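Local coordinates for Thiol:disulfide interchange protein (Klebsiella pneumoniae, PDB 6DXN), which probably acts as a periplasmic thiol:disulfide oxidoreductase of the DsbA subfamily, built on a thioredoxin fold and introducing disulfide bonds into other proteins, at residues Ser167-Asp172 with Ala177-Asn182; Ala77-Gln82 with Lys134-Arg139. One frame throughout, in Å; residues are numbered along the deposited sequence.

Interaction 1: residues Ser167-Asp172 with Ala177-Asn182; sequences SLAQDD and AEDMAN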
ATOM      1  N   SER A 167      13.453  12.543  -0.090  1.00 14.40           N
ATOM      2  CA  SER A 167      13.750  13.817   0.597  1.00 13.19           C
ATOM      3  C   SER A 167      14.056  13.656   2.095  1.00 13.95           C
ATOM      4  O   SER A 167      14.696  14.549   2.687  1.00 15.08           O
ATOM      5  CB  SER A 167      12.605  14.789   0.411  1.00 12.44           C
ATOM      6  OG  SER A 167      11.479  14.453   1.232  1.00 11.57           O
ATOM      7  N   LEU A 168      13.622  12.545   2.698  1.00 13.92           N
ATOM      8  CA  LEU A 168      13.706  12.325   4.164  1.00 15.34           C
ATOM      9  C   LEU A 168      15.123  11.965   4.655  1.00 16.34           C
ATOM     10  O   LEU A 168      16.030  11.711   3.876  1.00 15.24           O
ATOM     11  CB  LEU A 168      12.700  11.230   4.535  1.00 16.25           C
ATOM     12  CG  LEU A 168      11.227  11.581   4.304  1.00 16.49           C
ATOM     13  CD1 LEU A 168      10.358  10.333   4.302  1.00 16.27           C
ATOM     14  CD2 LEU A 168      10.731  12.581   5.338  1.00 16.96           C
ATOM     15  N   ALA A 169      15.250  11.953   5.991  1.00 16.46           N
ATOM     16  CA  ALA A 169      16.468  11.675   6.763  1.00 18.59           C
ATOM     17  C   ALA A 169      17.166  10.425   6.227  1.00 18.93           C
ATOM     18  O   ALA A 169      16.547   9.372   6.113  1.00 19.52           O
ATOM     19  CB  ALA A 169      16.115  11.513   8.220  1.00 19.27           C
ATOM     20  N   GLN A 170      18.474  10.552   5.975  1.00 20.43           N
ATOM     21  CA  GLN A 170      19.269   9.504   5.354  1.00 24.00           C
ATOM     22  C   GLN A 170      20.202   8.787   6.341  1.00 24.57           C
ATOM     23  O   GLN A 170      20.847   7.821   5.948  1.00 25.44           O
ATOM     24  CB  GLN A 170      20.052  10.135   4.202  1.00 24.50           C
ATOM     25  CG  GLN A 170      19.152  10.688   3.109  1.00 24.76           C
ATOM     26  CD  GLN A 170      18.420   9.589   2.380  1.00 24.91           C
ATOM     27  OE1 GLN A 170      18.953   8.503   2.175  1.00 23.15           O
ATOM     28  NE2 GLN A 170      17.188   9.865   1.978  1.00 22.85           N
ATOM     29  N   ASP A 171      20.247   9.235   7.603  1.00 26.31           N
ATOM     30  CA  ASP A 171      21.127   8.631   8.634  1.00 25.44           C
ATOM     31  C   ASP A 171      21.028   7.102   8.590  1.00 25.65           C
ATOM     32  O   ASP A 171      22.003   6.437   8.231  1.00 24.56           O
ATOM     33  CB  ASP A 171      20.803   9.164  10.030  1.00 26.52           C
ATOM     34  CG  ASP A 171      21.117  10.639  10.188  1.00 26.92           C
ATOM     35  OD1 ASP A 171      22.239  11.045   9.816  1.00 25.69           O
ATOM     36  OD2 ASP A 171      20.222  11.377  10.633  1.00 28.03           O
ATOM     37  N   ASP A 172      19.877   6.559   9.005  1.00 23.48           N
ATOM     38  CA  ASP A 172      19.652   5.107   8.954  1.00 23.62           C
ATOM     39  C   ASP A 172      18.149   4.865   8.737  1.00 21.32           C
ATOM     40  O   ASP A 172      17.355   5.815   8.729  1.00 17.53           O
ATOM     41  CB  ASP A 172      20.257   4.380  10.161  1.00 23.65           C
ATOM     42  CG  ASP A 172      19.390   4.363  11.400  1.00 24.30           C
ATOM     43  OD1 ASP A 172      18.544   5.264  11.540  1.00 22.86           O
ATOM     44  OD2 ASP A 172      19.547   3.409  12.194  1.00 24.38           O
ATOM     45  N   ALA A 177      12.207   5.992   8.744  1.00 17.37           N
ATOM     46  CA  ALA A 177      10.830   5.564   8.980  1.00 17.13           C
ATOM     47  C   ALA A 177      10.115   6.565   9.901  1.00 16.79           C
ATOM     48  O   ALA A 177       8.969   6.913   9.657  1.00 15.39           O
ATOM     49  CB  ALA A 177      10.804   4.168   9.555  1.00 17.36           C
ATOM     50  N   GLU A 178      10.819   7.027  10.941  1.00 18.09           N
ATOM     51  CA  GLU A 178      10.252   7.989  11.892  1.00 19.53           C
ATOM     52  C   GLU A 178       9.955   9.313  11.175  1.00 17.52           C
ATOM     53  O   GLU A 178       8.918   9.917  11.415  1.00 15.93           O
ATOM     54  CB  GLU A 178      11.190   8.240  13.073  1.00 21.57           C
ATOM     55  CG  GLU A 178      10.565   9.108  14.167  1.00 24.72           C
ATOM     56  CD  GLU A 178      11.502   9.528  15.289  1.00 27.40           C
ATOM     57  OE1 GLU A 178      12.683   9.821  14.994  1.00 29.71           O
ATOM     58  OE2 GLU A 178      11.052   9.551  16.465  1.00 28.71           O
ATOM     59  N   ASP A 179      10.861   9.722  10.281  1.00 16.75           N
ATOM     60  CA  ASP A 179      10.775  10.997   9.543  1.00 17.26           C
ATOM     61  C   ASP A 179       9.588  10.938   8.571  1.00 16.63           C
ATOM     62  O   ASP A 179       8.912  11.945   8.329  1.00 14.99           O
ATOM     63  CB  ASP A 179      12.098  11.300   8.822  1.00 16.96           C
ATOM     64  CG  ASP A 179      12.346  12.777   8.531  1.00 18.67           C
ATOM     65  OD1 ASP A 179      11.767  13.610   9.243  1.00 17.20           O
ATOM     66  OD2 ASP A 179      13.143  13.082   7.607  1.00 18.14           O
HETATM   67  N   MSE A 180       9.345   9.744   8.014  1.00 17.48           N
HETATM   68  CA  MSE A 180       8.248   9.549   7.085  1.00 16.66           C
HETATM   69  C   MSE A 180       6.937   9.684   7.816  1.00 15.08           C
HETATM   70  O   MSE A 180       6.020  10.359   7.334  1.00 14.07           O
HETATM   71  CB  MSE A 180       8.372   8.187   6.402  1.00 18.88           C
HETATM   72  CG  MSE A 180       7.061   7.792   5.736  1.00 19.77           C
HETATM   73 SE   MSE A 180       6.726   8.873   4.134  1.00 27.36          SE
HETATM   74  CE  MSE A 180       7.762   7.775   2.851  1.00 25.76           C
ATOM     75  N   ALA A 181       6.838   9.046   8.990  1.00 14.81           N
ATOM     76  CA  ALA A 181       5.616   9.114   9.806  1.00 14.94           C
ATOM     77  C   ALA A 181       5.376  10.562  10.255  1.00 15.82           C
ATOM     78  O   ALA A 181       4.237  11.012  10.335  1.00 16.27           O
ATOM     79  CB  ALA A 181       5.713   8.186  10.986  1.00 13.93           C
ATOM     80  N   ASN A 182       6.468  11.265  10.569  1.00 16.83           N
ATOM     81  CA  ASN A 182       6.387  12.674  10.986  1.00 17.06           C
ATOM     82  C   ASN A 182       5.833  13.514   9.827  1.00 16.26           C
ATOM     83  O   ASN A 182       4.902  14.297  10.027  1.00 15.44           O
ATOM     84  CB  ASN A 182       7.734  13.191  11.493  1.00 17.69           C
ATOM     85  CG  ASN A 182       8.080  12.694  12.882  1.00 18.17           C
ATOM     86  OD1 ASN A 182       7.205  12.282  13.641  1.00 19.13           O
ATOM     87  ND2 ASN A 182       9.350  12.759  13.234  1.00 17.70           N
TER
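Leu168 and Asp179 bring the two backbones to a CA-CA distance of 6.3 Å, where the loop 167-172 runs back alongside the helix it is about to enter. This is the lead-in to helix 173-188 of the DsbA-type thioredoxin fold, after strand 161-163, with Asp172 as N-cap of that helix. Asp179 supplies the polar link: Ala169 N donates to Asp179 OD2 at 2.9 Å, with an N-H...O angle of 161°, and the oxygen accepts on its anti lone pair, away from OD1. The carboxylate can reach across because its CG stands anti to the backbone N (chi1 -156°), beside the carbonyl carbon. The same oxygen also meets carbon, since Ala169 CB packs 3.4 Å from Asp179 OD2. OD1 turns to other partners, a hydrogen bond with Tyr6 OH and a salt bridge to Lys4, so both carboxylate oxygens are engaged, and the nearby lysine probably favours the ionised form. Gln170 ties the loop to itself, its NE2 donating to Leu168 O at 2.9 Å through a rather bent bond (134°).

Leu168 divides its two methyls between the neighbours. CD2 lies against the carboxylate of Asp179, while CD1 enters beside the backbone of selenomethionine Met180, whose side chain it crosses at about a right angle. Met180 in turn touches Val45 and Ile49 of helix 45-52. Bent at chi2 and chi3, the Met180 chain curls so that both SE and CE lie 3.9 Å from Leu168 CD1.

Interaction 2: residues Ala77-Gln82 with Lys134-Arg139; sequences AWAVAQ and KALIAR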
ATOM      1  N   ALA A  77      -6.020 -10.661  -4.815  1.00 12.35           N
ATOM      2  CA  ALA A  77      -5.593 -11.369  -3.615  1.00 11.69           C
ATOM      3  C   ALA A  77      -5.544 -10.407  -2.419  1.00 11.74           C
ATOM      4  O   ALA A  77      -5.918 -10.777  -1.299  1.00 10.75           O
ATOM      5  CB  ALA A  77      -4.260 -12.027  -3.854  1.00 11.87           C
ATOM      6  N   TRP A  78      -5.126  -9.161  -2.669  1.00 11.31           N
ATOM      7  CA  TRP A  78      -5.028  -8.181  -1.567  1.00 10.84           C
ATOM      8  C   TRP A  78      -6.444  -7.829  -1.066  1.00 11.78           C
ATOM      9  O   TRP A  78      -6.688  -7.721   0.147  1.00 11.60           O
ATOM     10  CB  TRP A  78      -4.199  -6.977  -2.032  1.00 10.21           C
ATOM     11  CG  TRP A  78      -3.819  -6.003  -0.959  1.00  9.69           C
ATOM     12  CD1 TRP A  78      -4.079  -4.664  -0.950  1.00  9.92           C
ATOM     13  CD2 TRP A  78      -3.137  -6.286   0.276  1.00  9.90           C
ATOM     14  NE1 TRP A  78      -3.587  -4.093   0.187  1.00  9.73           N
ATOM     15  CE2 TRP A  78      -3.008  -5.060   0.963  1.00  9.65           C
ATOM     16  CE3 TRP A  78      -2.607  -7.444   0.863  1.00 10.14           C
ATOM     17  CZ2 TRP A  78      -2.385  -4.960   2.205  1.00  9.16           C
ATOM     18  CZ3 TRP A  78      -2.015  -7.348   2.107  1.00 10.26           C
ATOM     19  CH2 TRP A  78      -1.900  -6.117   2.761  1.00  9.93           C
ATOM     20  N   ALA A  79      -7.379  -7.685  -2.011  1.00 13.12           N
ATOM     21  CA  ALA A  79      -8.776  -7.363  -1.709  1.00 14.05           C
ATOM     22  C   ALA A  79      -9.410  -8.490  -0.886  1.00 15.24           C
ATOM     23  O   ALA A  79     -10.096  -8.224   0.106  1.00 14.49           O
ATOM     24  CB  ALA A  79      -9.526  -7.103  -2.989  1.00 13.95           C
ATOM     25  N   VAL A  80      -9.176  -9.744  -1.303  1.00 16.75           N
ATOM     26  CA  VAL A  80      -9.684 -10.902  -0.571  1.00 18.21           C
ATOM     27  C   VAL A  80      -9.009 -10.941   0.803  1.00 19.17           C
ATOM     28  O   VAL A  80      -9.657 -11.253   1.810  1.00 22.32           O
ATOM     29  CB  VAL A  80      -9.455 -12.231  -1.326  1.00 18.60           C
ATOM     30  CG1 VAL A  80      -9.669 -13.435  -0.425  1.00 20.04           C
ATOM     31  CG2 VAL A  80     -10.319 -12.349  -2.569  1.00 18.28           C
ATOM     32  N   ALA A  81      -7.703 -10.644   0.819  1.00 19.04           N
ATOM     33  CA  ALA A  81      -6.876 -10.653   2.036  1.00 19.90           C
ATOM     34  C   ALA A  81      -7.470  -9.762   3.135  1.00 21.51           C
ATOM     35  O   ALA A  81      -7.471 -10.142   4.316  1.00 22.92           O
ATOM     36  CB  ALA A  81      -5.475 -10.202   1.694  1.00 21.34           C
ATOM     37  N   GLN A  82      -7.969  -8.586   2.737  1.00 20.01           N
ATOM     38  CA  GLN A  82      -8.530  -7.581   3.662  1.00 23.43           C
ATOM     39  C   GLN A  82      -9.973  -7.943   4.039  1.00 24.11           C
ATOM     40  O   GLN A  82     -10.409  -7.668   5.150  1.00 22.17           O
ATOM     41  CB  GLN A  82      -8.460  -6.193   3.025  1.00 21.96           C
ATOM     42  CG  GLN A  82      -7.038  -5.743   2.749  1.00 23.35           C
ATOM     43  CD  GLN A  82      -6.966  -4.544   1.842  1.00 24.84           C
ATOM     44  OE1 GLN A  82      -6.217  -4.534   0.869  1.00 30.20           O
ATOM     45  NE2 GLN A  82      -7.763  -3.531   2.135  1.00 28.55           N
ATOM     46  N   LYS A 134     -14.943  -7.139  -5.064  1.00 18.25           N
ATOM     47  CA  LYS A 134     -14.947  -6.568  -6.412  1.00 19.49           C
ATOM     48  C   LYS A 134     -14.917  -5.040  -6.345  1.00 18.77           C
ATOM     49  O   LYS A 134     -14.285  -4.400  -7.169  1.00 18.71           O
ATOM     50  CB  LYS A 134     -16.188  -7.041  -7.170  1.00 20.34           C
ATOM     51  CG  LYS A 134     -16.273  -8.549  -7.371  1.00 20.88           C
ATOM     52  CD  LYS A 134     -17.671  -9.024  -7.755  1.00 22.90           C
ATOM     53  CE  LYS A 134     -18.124  -8.598  -9.136  1.00 24.46           C
ATOM     54  NZ  LYS A 134     -17.335  -9.262 -10.198  1.00 27.28           N
ATOM     55  N   ALA A 135     -15.626  -4.474  -5.364  1.00 19.46           N
ATOM     56  CA  ALA A 135     -15.686  -3.022  -5.218  1.00 19.42           C
ATOM     57  C   ALA A 135     -14.303  -2.470  -4.856  1.00 18.33           C
ATOM     58  O   ALA A 135     -13.926  -1.408  -5.341  1.00 16.40           O
ATOM     59  CB  ALA A 135     -16.719  -2.643  -4.181  1.00 19.07           C
ATOM     60  N   LEU A 136     -13.559  -3.215  -4.024  1.00 19.35           N
ATOM     61  CA  LEU A 136     -12.234  -2.784  -3.565  1.00 20.15           C
ATOM     62  C   LEU A 136     -11.218  -2.915  -4.710  1.00 19.11           C
ATOM     63  O   LEU A 136     -10.331  -2.093  -4.843  1.00 18.42           O
ATOM     64  CB  LEU A 136     -11.835  -3.617  -2.343  1.00 22.60           C
ATOM     65  CG  LEU A 136     -10.567  -3.174  -1.611  1.00 23.22           C
ATOM     66  CD1 LEU A 136     -10.663  -1.714  -1.176  1.00 25.55           C
ATOM     67  CD2 LEU A 136     -10.311  -4.057  -0.404  1.00 24.10           C
ATOM     68  N   ILE A 137     -11.354  -3.966  -5.523  1.00 19.25           N
ATOM     69  CA  ILE A 137     -10.486  -4.179  -6.690  1.00 17.52           C
ATOM     70  C   ILE A 137     -10.667  -2.993  -7.652  1.00 17.58           C
ATOM     71  O   ILE A 137      -9.699  -2.449  -8.167  1.00 17.00           O
ATOM     72  CB  ILE A 137     -10.801  -5.536  -7.365  1.00 17.46           C
ATOM     73  CG1 ILE A 137     -10.452  -6.713  -6.453  1.00 16.97           C
ATOM     74  CG2 ILE A 137     -10.103  -5.653  -8.713  1.00 16.68           C
ATOM     75  CD1 ILE A 137     -11.011  -8.033  -6.917  1.00 18.56           C
ATOM     76  N   ALA A 138     -11.924  -2.584  -7.876  1.00 18.78           N
ATOM     77  CA  ALA A 138     -12.192  -1.488  -8.816  1.00 17.88           C
ATOM     78  C   ALA A 138     -11.682  -0.159  -8.243  1.00 17.46           C
ATOM     79  O   ALA A 138     -11.137   0.663  -8.986  1.00 15.26           O
ATOM     80  CB  ALA A 138     -13.657  -1.439  -9.167  1.00 17.97           C
ATOM     81  N   ARG A 139     -11.836   0.022  -6.923  1.00 18.37           N
ATOM     82  CA  ARG A 139     -11.371   1.235  -6.215  1.00 19.05           C
ATOM     83  C   ARG A 139      -9.857   1.409  -6.412  1.00 18.36           C
ATOM     84  O   ARG A 139      -9.371   2.510  -6.712  1.00 18.21           O
ATOM     85  CB  ARG A 139     -11.712   1.120  -4.724  1.00 19.25           C
ATOM     86  CG  ARG A 139     -11.174   2.231  -3.828  1.00 20.06           C
ATOM     87  CD  ARG A 139     -11.803   3.592  -4.074  1.00 22.00           C
ATOM     88  NE  ARG A 139     -11.477   4.562  -3.032  1.00 22.28           N
ATOM     89  CZ  ARG A 139     -11.928   5.815  -2.996  1.00 24.30           C
ATOM     90  NH1 ARG A 139     -12.708   6.266  -3.966  1.00 19.83           N
ATOM     91  NH2 ARG A 139     -11.602   6.612  -1.989  1.00 21.20           N
TER
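Ala79 and Leu136 mark the closest backbone approach, with CA atoms 6.0 Å apart, between a helix of the helical insert and the long helix 131-146 that, as in other DsbA proteins, leads back to the thioredoxin part. The axes of the short segments 77-82 and 134-139 pass 8.8 Å apart, and their N-to-C directions make an angle of 132°, so the helices run in broadly opposed directions but cross well away from antiparallel.

Apolar contacts come first. The methyl of Ala79 points at the partner helix and sits 3.6 Å from Ile137 CG1. The branch CG1 stands beside the backbone N of its own residue (chi1 -66°), which brings the end of the isoleucine closer to the partner helix than its CB direction suggests. On the other flank Leu136 CD2 lies 3.9 Å from Ala79 CA and 4.1 Å from Ala79 CB, so this one methyl packs on both backbone and side chain of the alanine.

A polar group meeting carbon makes the second kind. The side chain of Gln82 crosses that of Leu136 at about a right angle, and Gln82 NE2 lies 3.6 Å from Leu136 CD2. Nearby, the Trp78 indole donates through NE1 to Lys61 O and meets Phe29 edge-to-face.

With van der Waals contact as the glue between the two segments, their hold depends on close fit of Ala79, the buried one among the touching residues, with Leu136 and Ile137, while the Gln82 amide nitrogen lies against the leucine methyl CD2.

Both contacts belong to the same DsbA-like thioredoxin chain, but they fasten different parts of it. Interaction 1 pins a loop to the helix 173-188 that follows it, whereas interaction 2 joins segments 52 residues apart in sequence. Their centres are about 30 Å apart, on opposite sides of the chain's centre, and their nearest atoms stay about 16 Å apart, so neither touches the other. They differ in chemistry too: a carboxylate gripping a backbone N-H in the first, chiefly apolar packing in the second. The Cys33-Cys36 pair, predicted to be redox-active and present here without its disulfide, belongs to neither contact.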